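Local coordinates for alpha-1,3-glucanase (Streptomyces thermodiastaticus, PDB 7C7D), which hydrolyses the alpha-1,3-glucosidic linkages of alpha-1,3-glucan, as a thermostable member of glycoside hydrolase family 87, at residues P305-N310 / G330-G335; G354-G359 / A378-S383. All blocks are in the same frame, centred on the assembly; numbering follows the deposited sequence.

Interaction 1: P305-N310 / G330-G335; sequences PDNFVN and GLWLTG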
ATOM      1  N   PRO A 305       4.963  13.162 -13.966  1.00 14.49           N
ATOM      2  CA  PRO A 305       3.796  13.096 -13.065  1.00 14.10           C
ATOM      3  C   PRO A 305       2.736  12.120 -13.569  1.00 12.65           C
ATOM      4  O   PRO A 305       1.596  12.491 -13.828  1.00 13.65           O
ATOM      5  CB  PRO A 305       3.300  14.546 -13.083  1.00 15.60           C
ATOM      6  CG  PRO A 305       3.606  15.004 -14.484  1.00 16.15           C
ATOM      7  CD  PRO A 305       4.945  14.377 -14.805  1.00 15.51           C
ATOM      8  N   ASP A 306       3.116  10.848 -13.691  1.00 12.65           N
ATOM      9  CA  ASP A 306       2.264   9.833 -14.317  1.00 12.49           C
ATOM     10  C   ASP A 306       1.271   9.256 -13.310  1.00 12.31           C
ATOM     11  O   ASP A 306       1.200   8.048 -13.090  1.00 12.79           O
ATOM     12  CB  ASP A 306       3.110   8.707 -14.899  1.00 14.61           C
ATOM     13  CG  ASP A 306       4.176   9.194 -15.840  1.00 16.02           C
ATOM     14  OD1 ASP A 306       3.935  10.189 -16.562  1.00 17.94           O
ATOM     15  OD2 ASP A 306       5.256   8.561 -15.867  1.00 18.29           O
ATOM     16  N   ASN A 307       0.475  10.147 -12.735  1.00 11.64           N
ATOM     17  CA  ASN A 307      -0.240   9.874 -11.499  1.00 11.50           C
ATOM     18  C   ASN A 307      -1.740  10.078 -11.680  1.00 11.71           C
ATOM     19  O   ASN A 307      -2.193  10.702 -12.640  1.00 13.11           O
ATOM     20  CB  ASN A 307       0.284  10.808 -10.405  1.00 11.64           C
ATOM     21  CG  ASN A 307       1.779  10.645 -10.188  1.00 11.36           C
ATOM     22  OD1 ASN A 307       2.322   9.573 -10.429  1.00 12.08           O
ATOM     23  ND2 ASN A 307       2.446  11.696  -9.723  1.00 12.79           N
ATOM     24  N   PHE A 308      -2.522   9.535 -10.741  1.00 11.39           N
ATOM     25  CA  PHE A 308      -3.956   9.825 -10.713  1.00 11.39           C
ATOM     26  C   PHE A 308      -4.208  11.254 -10.229  1.00 11.22           C
ATOM     27  O   PHE A 308      -4.841  12.051 -10.928  1.00 12.40           O
ATOM     28  CB  PHE A 308      -4.685   8.743  -9.898  1.00 11.86           C
ATOM     29  CG  PHE A 308      -5.970   9.187  -9.231  1.00 12.80           C
ATOM     30  CD1 PHE A 308      -7.050   9.674  -9.964  1.00 13.31           C
ATOM     31  CD2 PHE A 308      -6.108   9.080  -7.854  1.00 12.39           C
ATOM     32  CE1 PHE A 308      -8.235  10.059  -9.331  1.00 13.83           C
ATOM     33  CE2 PHE A 308      -7.285   9.454  -7.218  1.00 12.98           C
ATOM     34  CZ  PHE A 308      -8.351   9.941  -7.946  1.00 13.03           C
ATOM     35  N   VAL A 309      -3.676  11.617  -9.062  1.00 11.63           N
ATOM     36  CA  VAL A 309      -3.712  12.996  -8.583  1.00 11.65           C
ATOM     37  C   VAL A 309      -2.285  13.453  -8.335  1.00 11.57           C
ATOM     38  O   VAL A 309      -1.506  12.755  -7.675  1.00 12.05           O
ATOM     39  CB  VAL A 309      -4.553  13.150  -7.301  1.00 12.18           C
ATOM     40  CG1 VAL A 309      -4.396  14.553  -6.730  1.00 14.37           C
ATOM     41  CG2 VAL A 309      -6.009  12.849  -7.604  1.00 13.43           C
ATOM     42  N   ASN A 310      -1.943  14.620  -8.875  1.00 11.62           N
ATOM     43  CA  ASN A 310      -0.628  15.220  -8.700  1.00 11.99           C
ATOM     44  C   ASN A 310      -0.837  16.653  -8.247  1.00 12.13           C
ATOM     45  O   ASN A 310      -1.308  17.486  -9.026  1.00 14.03           O
ATOM     46  CB  ASN A 310       0.140  15.184 -10.017  1.00 12.72           C
ATOM     47  CG  ASN A 310       1.610  15.438  -9.835  1.00 12.93           C
ATOM     48  OD1 ASN A 310       2.339  14.563  -9.376  1.00 14.44           O
ATOM     49  ND2 ASN A 310       2.065  16.628 -10.214  1.00 13.96           N
ATOM     50  N   GLY A 330      -0.433   6.829  -6.954  1.00 11.48           N
ATOM     51  CA  GLY A 330      -1.861   7.076  -6.917  1.00 11.48           C
ATOM     52  C   GLY A 330      -2.181   8.532  -6.637  1.00 10.66           C
ATOM     53  O   GLY A 330      -2.786   9.219  -7.467  1.00 12.04           O
ATOM     54  N   LEU A 331      -1.771   9.029  -5.474  1.00 10.94           N
ATOM     55  CA  LEU A 331      -1.978  10.426  -5.101  1.00 11.14           C
ATOM     56  C   LEU A 331      -0.664  10.978  -4.579  1.00 10.92           C
ATOM     57  O   LEU A 331      -0.200  10.581  -3.503  1.00 11.53           O
ATOM     58  CB  LEU A 331      -3.087  10.586  -4.058  1.00 12.11           C
ATOM     59  CG  LEU A 331      -4.501  10.153  -4.464  1.00 12.87           C
ATOM     60  CD1 LEU A 331      -4.750   8.670  -4.187  1.00 13.17           C
ATOM     61  CD2 LEU A 331      -5.550  11.003  -3.756  1.00 14.85           C
ATOM     62  N   TRP A 332      -0.061  11.868  -5.356  1.00 10.74           N
ATOM     63  CA  TRP A 332       1.135  12.585  -4.951  1.00 11.24           C
ATOM     64  C   TRP A 332       0.650  13.973  -4.566  1.00 11.57           C
ATOM     65  O   TRP A 332       0.331  14.789  -5.432  1.00 13.01           O
ATOM     66  CB  TRP A 332       2.119  12.623  -6.113  1.00 13.89           C
ATOM     67  CG  TRP A 332       3.398  13.225  -5.719  1.00 19.18           C
ATOM     68  CD1 TRP A 332       4.386  12.629  -4.998  1.00 22.66           C
ATOM     69  CD2 TRP A 332       3.826  14.563  -5.974  1.00 21.86           C
ATOM     70  NE1 TRP A 332       5.417  13.509  -4.805  1.00 26.81           N
ATOM     71  CE2 TRP A 332       5.099  14.705  -5.397  1.00 26.81           C
ATOM     72  CE3 TRP A 332       3.260  15.653  -6.644  1.00 23.85           C
ATOM     73  CZ2 TRP A 332       5.823  15.892  -5.472  1.00 29.78           C
ATOM     74  CZ3 TRP A 332       3.979  16.827  -6.724  1.00 27.56           C
ATOM     75  CH2 TRP A 332       5.248  16.939  -6.141  1.00 30.29           C
ATOM     76  N   LEU A 333       0.543  14.224  -3.264  1.00 12.40           N
ATOM     77  CA  LEU A 333      -0.165  15.388  -2.750  1.00 12.44           C
ATOM     78  C   LEU A 333       0.818  16.404  -2.187  1.00 13.19           C
ATOM     79  O   LEU A 333       1.696  16.059  -1.387  1.00 13.81           O
ATOM     80  CB  LEU A 333      -1.184  14.973  -1.686  1.00 13.13           C
ATOM     81  CG  LEU A 333      -2.331  14.120  -2.247  1.00 13.35           C
ATOM     82  CD1 LEU A 333      -3.042  13.322  -1.152  1.00 14.14           C
ATOM     83  CD2 LEU A 333      -3.329  14.987  -3.014  1.00 15.97           C
ATOM     84  N   THR A 334       0.661  17.655  -2.610  1.00 13.75           N
ATOM     85  CA  THR A 334       1.492  18.752  -2.148  1.00 14.59           C
ATOM     86  C   THR A 334       0.611  19.974  -1.967  1.00 14.87           C
ATOM     87  O   THR A 334      -0.506  20.033  -2.480  1.00 15.73           O
ATOM     88  CB  THR A 334       2.554  19.119  -3.193  1.00 18.94           C
ATOM     89  OG1 THR A 334       1.910  19.485  -4.426  1.00 21.02           O
ATOM     90  CG2 THR A 334       3.492  17.954  -3.439  1.00 20.10           C
ATOM     91  N   GLY A 335       1.133  20.962  -1.247  1.00 15.95           N
ATOM     92  CA  GLY A 335       0.413  22.215  -1.130  1.00 15.87           C
ATOM     93  C   GLY A 335      -0.809  22.081  -0.237  1.00 15.01           C
ATOM     94  O   GLY A 335      -0.840  21.293   0.713  1.00 14.85           O
TER
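Val309 is held by 330-335 through two backbone bonds: its N donates to Gly330 O (3.0 Å, 165° at the hydrogen) and its O accepts from Trp332 N at 2.9 Å. This is parallel pairing between successive coils of a right-handed beta-helix of the pectate lyase type. On the inner face, packing is tight and apolar. Leu331 lies alongside Phe308, with Leu331 CG 3.9 Å from ring atom CD2 of Phe308, while Val309, whose CG1 is anti to its backbone N (chi1 172°), carries that methyl to within 3.9 Å of Leu333 CD2. Apolar residues, branched or aromatic, suit this side, since they fill the interior between coils without bringing in polar atoms. The outer face, partly open to solvent, is polar and aromatic instead. There the Asn310 amide runs beside the Trp332 indole, the planes only 15° apart, with Asn310 OD1 3.1 Å from Trp332 CE3. That amide is held at both ends: Asn307 ND2 donates to Asn310 OD1 (2.9 Å), and Asn310 ND2 bonds Asp278 OD1 one coil back. With an alanine in place of Asn310, Asn307 ND2 and Asp278 OD1 would probably each lose this partner, and the indole its neighbouring amide. The coils are thus joined by backbone bonds, sealed inside by hydrocarbon, and steadied outside by an asparagine whose amide is fixed in rotation by a donor and an acceptor.

Interaction 2: G354-G359 / A378-S383; sequences GLNLNG and ALAMWS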
ATOM      1  N   GLY A 354       1.721   4.385  -3.264  1.00 10.60           N
ATOM      2  CA  GLY A 354       0.280   4.492  -3.413  1.00 10.87           C
ATOM      3  C   GLY A 354      -0.211   5.909  -3.181  1.00 10.36           C
ATOM      4  O   GLY A 354      -0.933   6.481  -4.008  1.00 11.37           O
ATOM      5  N   LEU A 355       0.163   6.491  -2.046  1.00 10.58           N
ATOM      6  CA  LEU A 355      -0.171   7.863  -1.714  1.00 10.30           C
ATOM      7  C   LEU A 355       0.987   8.440  -0.917  1.00 10.70           C
ATOM      8  O   LEU A 355       1.528   7.775  -0.030  1.00 11.29           O
ATOM      9  CB  LEU A 355      -1.472   7.931  -0.895  1.00 11.40           C
ATOM     10  CG  LEU A 355      -1.891   9.284  -0.308  1.00 12.10           C
ATOM     11  CD1 LEU A 355      -3.413   9.363  -0.187  1.00 12.84           C
ATOM     12  CD2 LEU A 355      -1.249   9.534   1.062  1.00 13.00           C
ATOM     13  N   ASN A 356       1.346   9.683  -1.224  1.00 10.60           N
ATOM     14  CA  ASN A 356       2.381  10.399  -0.494  1.00 11.11           C
ATOM     15  C   ASN A 356       1.877  11.789  -0.149  1.00 11.26           C
ATOM     16  O   ASN A 356       1.492  12.551  -1.038  1.00 12.94           O
ATOM     17  CB  ASN A 356       3.659  10.493  -1.328  1.00 14.09           C
ATOM     18  CG  ASN A 356       4.859  10.908  -0.502  1.00 18.12           C
ATOM     19  OD1 ASN A 356       4.717  11.580   0.517  1.00 20.43           O
ATOM     20  ND2 ASN A 356       6.044  10.484  -0.918  1.00 21.08           N
ATOM     21  N   LEU A 357       1.875  12.120   1.142  1.00 11.15           N
ATOM     22  CA  LEU A 357       1.632  13.492   1.580  1.00 11.68           C
ATOM     23  C   LEU A 357       2.988  14.178   1.592  1.00 12.57           C
ATOM     24  O   LEU A 357       3.722  14.141   2.580  1.00 12.36           O
ATOM     25  CB  LEU A 357       0.974  13.523   2.953  1.00 12.78           C
ATOM     26  CG  LEU A 357      -0.353  12.775   3.089  1.00 12.68           C
ATOM     27  CD1 LEU A 357      -0.927  12.975   4.487  1.00 13.74           C
ATOM     28  CD2 LEU A 357      -1.347  13.231   2.036  1.00 13.39           C
ATOM     29  N   ASN A 358       3.336  14.798   0.466  1.00 13.11           N
ATOM     30  CA  ASN A 358       4.661  15.399   0.303  0.70 14.21           C
ATOM     31  C   ASN A 358       4.633  16.871   0.720  1.00 15.11           C
ATOM     32  O   ASN A 358       4.770  17.793  -0.082  1.00 17.48           O
ATOM     33  CB  ASN A 358       5.164  15.214  -1.125  0.70 17.53           C
ATOM     34  CG  ASN A 358       6.625  15.595  -1.285  0.70 21.24           C
ATOM     35  OD1 ASN A 358       7.367  15.698  -0.306  0.70 24.48           O
ATOM     36  ND2 ASN A 358       7.045  15.808  -2.523  0.70 23.08           N
ATOM     37  N   GLY A 359       4.459  17.070   2.015  1.00 14.52           N
ATOM     38  CA  GLY A 359       4.566  18.380   2.641  1.00 14.16           C
ATOM     39  C   GLY A 359       3.253  19.132   2.678  1.00 13.48           C
ATOM     40  O   GLY A 359       2.365  18.948   1.844  1.00 14.40           O
ATOM     41  N   ALA A 378       3.907   2.166   0.474  1.00 10.89           N
ATOM     42  CA  ALA A 378       2.506   2.127   0.062  1.00 10.81           C
ATOM     43  C   ALA A 378       1.796   3.419   0.436  1.00  9.87           C
ATOM     44  O   ALA A 378       1.142   4.045  -0.409  1.00 10.84           O
ATOM     45  CB  ALA A 378       1.788   0.902   0.628  1.00 11.34           C
ATOM     46  N   LEU A 379       1.939   3.842   1.695  1.00  9.42           N
ATOM     47  CA  LEU A 379       1.482   5.140   2.175  1.00 10.18           C
ATOM     48  C   LEU A 379       2.665   5.838   2.815  1.00 10.35           C
ATOM     49  O   LEU A 379       3.365   5.239   3.637  1.00 11.22           O
ATOM     50  CB  LEU A 379       0.377   4.990   3.225  1.00 10.28           C
ATOM     51  CG  LEU A 379      -0.926   4.337   2.777  1.00 10.56           C
ATOM     52  CD1 LEU A 379      -1.882   4.260   3.972  1.00 12.18           C
ATOM     53  CD2 LEU A 379      -1.565   5.107   1.636  1.00 11.18           C
ATOM     54  N   ALA A 380       2.892   7.093   2.444  1.00 10.15           N
ATOM     55  CA  ALA A 380       4.015   7.837   2.985  1.00  9.99           C
ATOM     56  C   ALA A 380       3.607   9.262   3.319  1.00 10.00           C
ATOM     57  O   ALA A 380       2.714   9.841   2.693  1.00 11.23           O
ATOM     58  CB  ALA A 380       5.197   7.879   2.004  1.00 12.17           C
ATOM     59  N   MET A 381       4.288   9.819   4.315  1.00 10.57           N
ATOM     60  CA  MET A 381       4.277  11.247   4.597  1.00 11.16           C
ATOM     61  C   MET A 381       5.720  11.715   4.551  1.00 12.42           C
ATOM     62  O   MET A 381       6.576  11.179   5.258  1.00 15.40           O
ATOM     63  CB  MET A 381       3.691  11.519   5.980  1.00 11.99           C
ATOM     64  CG  MET A 381       2.264  11.061   6.143  1.00 12.10           C
ATOM     65  SD  MET A 381       1.556  11.743   7.651  1.00 12.53           S
ATOM     66  CE  MET A 381       0.166  10.646   7.901  1.00 13.20           C
ATOM     67  N   TRP A 382       6.004  12.694   3.708  1.00 13.12           N
ATOM     68  CA  TRP A 382       7.360  13.206   3.570  1.00 14.52           C
ATOM     69  C   TRP A 382       7.289  14.709   3.773  1.00 14.31           C
ATOM     70  O   TRP A 382       6.821  15.436   2.893  1.00 15.50           O
ATOM     71  CB  TRP A 382       7.924  12.850   2.199  1.00 17.03           C
ATOM     72  CG  TRP A 382       9.341  13.269   1.984  1.00 19.02           C
ATOM     73  CD1 TRP A 382      10.281  13.534   2.938  1.00 18.76           C
ATOM     74  CD2 TRP A 382       9.979  13.474   0.720  1.00 21.76           C
ATOM     75  NE1 TRP A 382      11.470  13.898   2.339  1.00 21.19           N
ATOM     76  CE2 TRP A 382      11.309  13.864   0.977  1.00 22.47           C
ATOM     77  CE3 TRP A 382       9.552  13.361  -0.606  1.00 24.69           C
ATOM     78  CZ2 TRP A 382      12.214  14.144  -0.046  1.00 26.02           C
ATOM     79  CZ3 TRP A 382      10.451  13.638  -1.621  1.00 26.25           C
ATOM     80  CH2 TRP A 382      11.767  14.025  -1.336  1.00 27.46           C
ATOM     81  N   SER A 383       7.738  15.172   4.937  1.00 14.07           N
ATOM     82  CA  SER A 383       7.532  16.566   5.341  1.00 14.56           C
ATOM     83  C   SER A 383       8.631  17.476   4.793  1.00 15.03           C
ATOM     84  O   SER A 383       9.422  18.076   5.520  1.00 15.73           O
ATOM     85  CB  SER A 383       7.392  16.665   6.852  1.00 14.61           C
ATOM     86  OG  SER A 383       6.082  16.280   7.236  1.00 14.86           O
TER
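Ala378 O is gripped by two backbone donors of the preceding coil, Leu355 N at 3.1 Å and, through a weak, strongly bent bond, Gly354 N at 2.9 Å. Glycine suits position 354 because a CB there would collide with this same oxygen. From this point strands 355-357 and 379-382 run parallel, 4.5 Å apart at closest approach and 19° from exact alignment, and the bonds alternate: Ala380 N to Leu355 O, Leu357 N to Ala380 O, Trp382 N to Leu357 O. The last arrives from above the carbonyl plane, 38° out of it. Leucines and a methionine form the inner face. Leu379 directs its CD2 branch to 3.8 Å from Leu355 CB, and Leu357 and Met381 lie side by side, Leu357 CD1 4.1 Å from Met381 CG; Phe393 of strand 392-394 touches all four from across the interior. The other face carries Asn356, whose CG sits 3.9 Å from Ala380 CB. A small alanine leaves room there for the amide of the neighbouring coil. Further on, Trp382 has CG anti to the backbone N (chi1 -177°), which lays its indole beside the Asn358 side chain, while the indole NE1 bonds Lys438 O. On the inner face aliphatic chains thus meet in register and shut water out of the interior, while backbone bonds satisfy the buried peptide groups between the coils.

Along the chain, 305-310 comes first and meets 330-335 after a loop of 19 residues; 354-359 and 378-383 then close a second loop of 18. The two contacts stand in series, neither enclosing nor crossing the other, and each closure amounts to about one coil of the beta-helix. Strands 309-311, 331-333, 355-357 and 379-382 are consecutive in one parallel sheet, while the intervening residues pass through the helix's other walls. Interaction 1 is joined to interaction 2 by probable hydrogen bonds, Asn356 N to Leu331 O and Asn358 N to Leu333 O. The Asn358 side chain also touches Trp332, so the outer faces of the two contacts meet as well.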